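Local atomic coordinates of laminin subunit ALPHA-1 (Mus musculus, PDB entry 2JD4), a protein that is a basement membrane protein whose C-terminal laminin G domains carry metal sites and probably attach laminin to cell surfaces. Residues I248-V253 with L288-S293; I324-Y329 with R349-S354. The protein carries 4 engineered substitutions. All coordinates share one frame; numbering follows the deposited sequence.

Contact 1 (I248-V253 with L288-S293)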
loop_
_atom_site.group_PDB
_atom_site.type_symbol
_atom_site.label_atom_id
_atom_site.label_comp_id
_atom_site.label_asym_id
_atom_site.label_seq_id
_atom_site.Cartn_x
_atom_site.Cartn_y
_atom_site.Cartn_z
ATOM N N ILE A 248 3.862 -9.665 -22.071
ATOM C CA ILE A 248 5.008 -8.817 -21.739
ATOM C C ILE A 248 5.536 -9.240 -20.368
ATOM O O ILE A 248 4.779 -9.746 -19.540
ATOM C CB ILE A 248 4.644 -7.311 -21.683
ATOM C CG1 ILE A 248 3.728 -7.023 -20.493
ATOM C CG2 ILE A 248 3.965 -6.891 -22.983
ATOM C CD1 ILE A 248 3.537 -5.538 -20.233
ATOM N N GLY A 249 6.831 -9.043 -20.135
ATOM C CA GLY A 249 7.417 -9.422 -18.858
ATOM C C GLY A 249 8.628 -8.593 -18.470
ATOM O O GLY A 249 9.351 -8.098 -19.333
ATOM N N LEU A 250 8.835 -8.439 -17.162
ATOM C CA LEU A 250 9.960 -7.685 -16.612
ATOM C C LEU A 250 10.541 -8.573 -15.508
ATOM O O LEU A 250 9.818 -8.990 -14.600
ATOM C CB LEU A 250 9.462 -6.366 -16.019
ATOM C CG LEU A 250 10.427 -5.184 -15.917
ATOM C CD1 LEU A 250 10.839 -4.740 -17.314
ATOM C CD2 LEU A 250 9.746 -4.029 -15.182
ATOM N N GLU A 251 11.834 -8.867 -15.584
ATOM C CA GLU A 251 12.468 -9.737 -14.598
ATOM C C GLU A 251 13.959 -9.478 -14.424
ATOM O O GLU A 251 14.609 -8.882 -15.287
ATOM C CB GLU A 251 12.267 -11.205 -15.001
ATOM C CG GLU A 251 12.455 -11.451 -16.495
ATOM C CD GLU A 251 12.423 -12.926 -16.900
ATOM O OE1 GLU A 251 11.767 -13.747 -16.221
ATOM O OE2 GLU A 251 13.049 -13.260 -17.928
ATOM N N ILE A 252 14.485 -9.929 -13.288
ATOM C CA ILE A 252 15.901 -9.801 -12.969
ATOM C C ILE A 252 16.476 -11.216 -13.033
ATOM O O ILE A 252 16.053 -12.092 -12.286
ATOM C CB ILE A 252 16.119 -9.244 -11.534
ATOM C CG1 ILE A 252 15.495 -7.850 -11.406
ATOM C CG2 ILE A 252 17.599 -9.181 -11.224
ATOM C CD1 ILE A 252 15.677 -7.220 -10.032
ATOM N N VAL A 253 17.422 -11.439 -13.939
ATOM C CA VAL A 253 18.050 -12.749 -14.090
ATOM C C VAL A 253 19.569 -12.588 -14.092
ATOM O O VAL A 253 20.134 -11.949 -14.979
ATOM C CB VAL A 253 17.611 -13.429 -15.412
ATOM C CG1 VAL A 253 18.332 -14.761 -15.586
ATOM C CG2 VAL A 253 16.103 -13.641 -15.406
ATOM N N LEU A 288 13.370 2.209 -12.549
ATOM C CA LEU A 288 13.211 1.383 -13.734
ATOM C C LEU A 288 12.073 1.901 -14.603
ATOM O O LEU A 288 10.974 2.176 -14.117
ATOM C CB LEU A 288 12.955 -0.068 -13.316
ATOM C CG LEU A 288 12.897 -1.167 -14.383
ATOM C CD1 LEU A 288 12.974 -2.521 -13.691
ATOM C CD2 LEU A 288 11.615 -1.051 -15.201
ATOM N N GLN A 289 12.357 2.042 -15.894
ATOM C CA GLN A 289 11.378 2.513 -16.861
ATOM C C GLN A 289 11.367 1.539 -18.033
ATOM O O GLN A 289 12.413 1.183 -18.557
ATOM C CB GLN A 289 11.755 3.905 -17.372
ATOM C CG GLN A 289 11.867 4.972 -16.300
ATOM C CD GLN A 289 12.480 6.256 -16.829
ATOM O OE1 GLN A 289 11.966 6.864 -17.773
ATOM N NE2 GLN A 289 13.586 6.676 -16.225
ATOM N N ALA A 290 10.181 1.101 -18.433
ATOM C CA ALA A 290 10.051 0.181 -19.557
ATOM C C ALA A 290 8.900 0.694 -20.409
ATOM O O ALA A 290 7.741 0.639 -19.996
ATOM C CB ALA A 290 9.757 -1.228 -19.053
ATOM N N HIS A 291 9.221 1.199 -21.596
ATOM C CA HIS A 291 8.198 1.753 -22.475
ATOM C C HIS A 291 7.951 0.919 -23.727
ATOM O O HIS A 291 8.882 0.579 -24.453
ATOM C CB HIS A 291 8.585 3.179 -22.885
ATOM C CG HIS A 291 7.484 3.941 -23.556
ATOM N ND1 HIS A 291 7.686 5.166 -24.155
ATOM C CD2 HIS A 291 6.163 3.670 -23.694
ATOM C CE1 HIS A 291 6.539 5.616 -24.633
ATOM N NE2 HIS A 291 5.600 4.728 -24.365
ATOM N N LYS A 292 6.687 0.588 -23.965
ATOM C CA LYS A 292 6.308 -0.173 -25.146
ATOM C C LYS A 292 5.489 0.734 -26.055
ATOM O O LYS A 292 4.472 1.289 -25.633
ATOM C CB LYS A 292 5.455 -1.386 -24.773
ATOM C CG LYS A 292 4.967 -2.183 -25.983
ATOM C CD LYS A 292 3.802 -3.086 -25.626
ATOM C CE LYS A 292 3.435 -4.012 -26.781
ATOM N NZ LYS A 292 2.992 -3.273 -27.994
ATOM N N SER A 293 5.942 0.884 -27.297
ATOM C CA SER A 293 5.240 1.703 -28.283
ATOM C C SER A 293 5.111 0.884 -29.568
ATOM O O SER A 293 5.646 -0.220 -29.651
ATOM C CB SER A 293 6.015 2.994 -28.552
ATOM O OG SER A 293 7.291 2.716 -29.101
#
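L250 and L288 meet tip to tip, their methyl ends facing each other between two facing strands. The CD2 methyl of L250 does most of the touching: it lies 3.5 Å from L288 CD2, a close approach for two methyls, and 3.9 Å from L288 CD1, so it faces the fork of the opposing leucine. In both leucines CG stands anti to the backbone N (chi1 -155° in L250, -174° in L288), which places CG, and with it the forked methyl end, toward the other leucine. The other branch of L250 turns to the small A290, with CD1 4.1 Å from A290 CB. The backbones come nearest here, L250 CA to A290 CA being 8.4 Å. These are facing strands of the two sheets of a laminin G beta-sandwich, and the leucines belong to its hydrophobic core. F259 of strand 256-262 packs on both L250 and A290, while L226 and F228 border L288. On the reverse face of its strand, E251 points away from the core and its carboxylate is held by S339, S340 and H260. On strand 286-293, NZ of K292 donates to the carbonyls of R219, L220 and T316.

Contact 2 (I324-Y329 with R349-S354); sequences IYVGGY and RNLRLS
I324 and L353 meet tip to tip, with I324 CD1 3.9 Å from L353 CD2. The extended end of I324 (chi2 176°) projects its CD1 methyl to the partner, whereas L353 has CG anti to its own carbonyl carbon (chi1 -79°) and presents a single branch. Alongside, a second aliphatic pair joins the segments: V326 CG2 faces L351 CD2 at 4.3 Å, a looser touch. The backbones stay well apart: CA of V326 is 10.0 Å from CA of L351, and CA of I324 is 11.1 Å from CA of L353. Around this shell, L238, I240 and V212 pack against I324; L226 and L362 touch L351, and L222 and L362 touch L353. Strand 322-326 is set in place by backbone hydrogen bonds, I324 with L211 and V326 with A209 on one edge, Y325 with G239 on the other. Beyond V326 the chain turns through G327 and G328, both with positive phi. At the start of the other segment, R349 makes a cation-pi contact with W285 and a salt bridge to E382. Alternate inward-facing residues from two opposed strands, meeting end to end with no backbone bonds between the strands, mark the core of the laminin G jelly-roll beta-sandwich.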
loop_
_atom_site.group_PDB
_atom_site.type_symbol
_atom_site.label_atom_id
_atom_site.label_comp_id
_atom_site.label_asym_id
_atom_site.label_seq_id
_atom_site.Cartn_x
_atom_site.Cartn_y
_atom_site.Cartn_z
ATOM N N ILE A 324 -2.402 -8.727 -13.746
ATOM C CA ILE A 324 -1.017 -8.296 -13.670
ATOM C C ILE A 324 -0.377 -9.005 -12.483
ATOM O O ILE A 324 -0.783 -8.802 -11.337
ATOM C CB ILE A 324 -0.910 -6.771 -13.442
ATOM C CG1 ILE A 324 -1.554 -6.014 -14.608
ATOM C CG2 ILE A 324 0.555 -6.369 -13.301
ATOM C CD1 ILE A 324 -1.581 -4.507 -14.407
ATOM N N TYR A 325 0.616 -9.839 -12.759
ATOM C CA TYR A 325 1.309 -10.565 -11.704
ATOM C C TYR A 325 2.565 -9.821 -11.289
ATOM O O TYR A 325 3.419 -9.518 -12.119
ATOM C CB TYR A 325 1.635 -11.993 -12.162
ATOM C CG TYR A 325 0.440 -12.915 -12.036
ATOM C CD1 TYR A 325 -0.577 -12.914 -12.993
ATOM C CD2 TYR A 325 0.270 -13.705 -10.895
ATOM C CE1 TYR A 325 -1.744 -13.670 -12.809
ATOM C CE2 TYR A 325 -0.884 -14.461 -10.702
ATOM C CZ TYR A 325 -1.891 -14.435 -11.661
ATOM O OH TYR A 325 -3.049 -15.153 -11.453
ATOM N N VAL A 326 2.659 -9.516 -9.996
ATOM C CA VAL A 326 3.800 -8.777 -9.468
ATOM C C VAL A 326 4.672 -9.589 -8.517
ATOM O O VAL A 326 4.176 -10.199 -7.576
ATOM C CB VAL A 326 3.329 -7.510 -8.715
ATOM C CG1 VAL A 326 4.532 -6.686 -8.304
ATOM C CG2 VAL A 326 2.378 -6.697 -9.594
ATOM N N GLY A 327 5.976 -9.599 -8.777
ATOM C CA GLY A 327 6.899 -10.320 -7.912
ATOM C C GLY A 327 6.985 -11.828 -8.082
ATOM O O GLY A 327 7.730 -12.489 -7.348
ATOM N N GLY A 328 6.238 -12.376 -9.039
ATOM C CA GLY A 328 6.251 -13.817 -9.266
ATOM C C GLY A 328 4.921 -14.316 -9.805
ATOM O O GLY A 328 4.079 -13.516 -10.212
ATOM N N TYR A 329 4.722 -15.631 -9.811
ATOM C CA TYR A 329 3.475 -16.212 -10.302
ATOM C C TYR A 329 3.420 -17.714 -10.037
ATOM O O TYR A 329 4.451 -18.393 -10.061
ATOM C CB TYR A 329 3.310 -15.928 -11.808
ATOM C CG TYR A 329 4.413 -16.468 -12.699
ATOM C CD1 TYR A 329 4.233 -17.643 -13.428
ATOM C CD2 TYR A 329 5.630 -15.802 -12.817
ATOM C CE1 TYR A 329 5.241 -18.142 -14.255
ATOM C CE2 TYR A 329 6.647 -16.292 -13.643
ATOM C CZ TYR A 329 6.445 -17.460 -14.357
ATOM O OH TYR A 329 7.447 -17.951 -15.171
ATOM N N ARG A 349 8.429 0.079 -4.900
ATOM C CA ARG A 349 7.690 1.290 -4.553
ATOM C C ARG A 349 7.354 2.081 -5.818
ATOM O O ARG A 349 8.008 1.923 -6.853
ATOM C CB ARG A 349 8.535 2.159 -3.612
ATOM C CG ARG A 349 9.200 3.352 -4.291
ATOM C CD ARG A 349 10.572 3.718 -3.717
ATOM N NE ARG A 349 10.604 3.821 -2.266
ATOM C CZ ARG A 349 11.623 4.332 -1.574
ATOM N NH1 ARG A 349 12.695 4.800 -2.199
ATOM N NH2 ARG A 349 11.581 4.356 -0.249
ATOM N N ASN A 350 6.333 2.927 -5.723
ATOM C CA ASN A 350 5.904 3.769 -6.837
ATOM C C ASN A 350 5.688 3.031 -8.154
ATOM O O ASN A 350 6.207 3.435 -9.198
ATOM C CB ASN A 350 6.909 4.908 -7.047
ATOM C CG ASN A 350 6.980 5.849 -5.857
ATOM O OD1 ASN A 350 5.951 6.279 -5.334
ATOM N ND2 ASN A 350 8.197 6.182 -5.427
ATOM N N LEU A 351 4.916 1.952 -8.101
ATOM C CA LEU A 351 4.613 1.165 -9.293
ATOM C C LEU A 351 3.494 1.860 -10.068
ATOM O O LEU A 351 2.387 2.021 -9.549
ATOM C CB LEU A 351 4.153 -0.235 -8.891
ATOM C CG LEU A 351 3.785 -1.193 -10.022
ATOM C CD1 LEU A 351 5.002 -1.465 -10.894
ATOM C CD2 LEU A 351 3.262 -2.487 -9.425
ATOM N N ARG A 352 3.772 2.252 -11.307
ATOM C CA ARG A 352 2.772 2.952 -12.109
ATOM C C ARG A 352 2.761 2.565 -13.584
ATOM O O ARG A 352 3.779 2.181 -14.150
ATOM C CB ARG A 352 2.990 4.460 -11.983
ATOM C CG ARG A 352 4.383 4.895 -12.428
ATOM C CD ARG A 352 4.965 6.026 -11.574
ATOM N NE ARG A 352 4.333 7.322 -11.811
ATOM C CZ ARG A 352 3.157 7.692 -11.311
ATOM N NH1 ARG A 352 2.467 6.866 -10.534
ATOM N NH2 ARG A 352 2.673 8.898 -11.585
ATOM N N LEU A 353 1.589 2.681 -14.201
ATOM C CA LEU A 353 1.429 2.363 -15.615
ATOM C C LEU A 353 0.888 3.566 -16.380
ATOM O O LEU A 353 -0.124 4.154 -16.000
ATOM C CB LEU A 353 0.488 1.166 -15.790
ATOM C CG LEU A 353 1.073 -0.229 -15.540
ATOM C CD1 LEU A 353 1.595 -0.334 -14.126
ATOM C CD2 LEU A 353 -0.001 -1.276 -15.786
ATOM N N SER A 354 1.577 3.926 -17.457
ATOM C CA SER A 354 1.200 5.066 -18.287
ATOM C C SER A 354 1.079 4.647 -19.750
ATOM O O SER A 354 -0.001 4.289 -20.214
ATOM C CB SER A 354 2.250 6.175 -18.166
ATOM O OG SER A 354 2.399 6.599 -16.822
#

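How the contacts relate
Both contacts span the interior of the same laminin G domain, the second of the chain, with their centres 10 Å apart and nearest atoms about 6 Å apart. Both strands of contact 1 precede those of contact 2 along the chain. In one layer strand 235-241 pairs with both 247-253 and 322-326; in the facing layer strand 222-230 pairs with both 286-293 and 347-353. A single strand thus separates the contacts in each layer, and L226, which touches both L288 and L351, links them directly. Together they tie the two layers at neighbouring places of one hydrophobic core, with D246, a magnesium ligand, just ahead of strand 247-253.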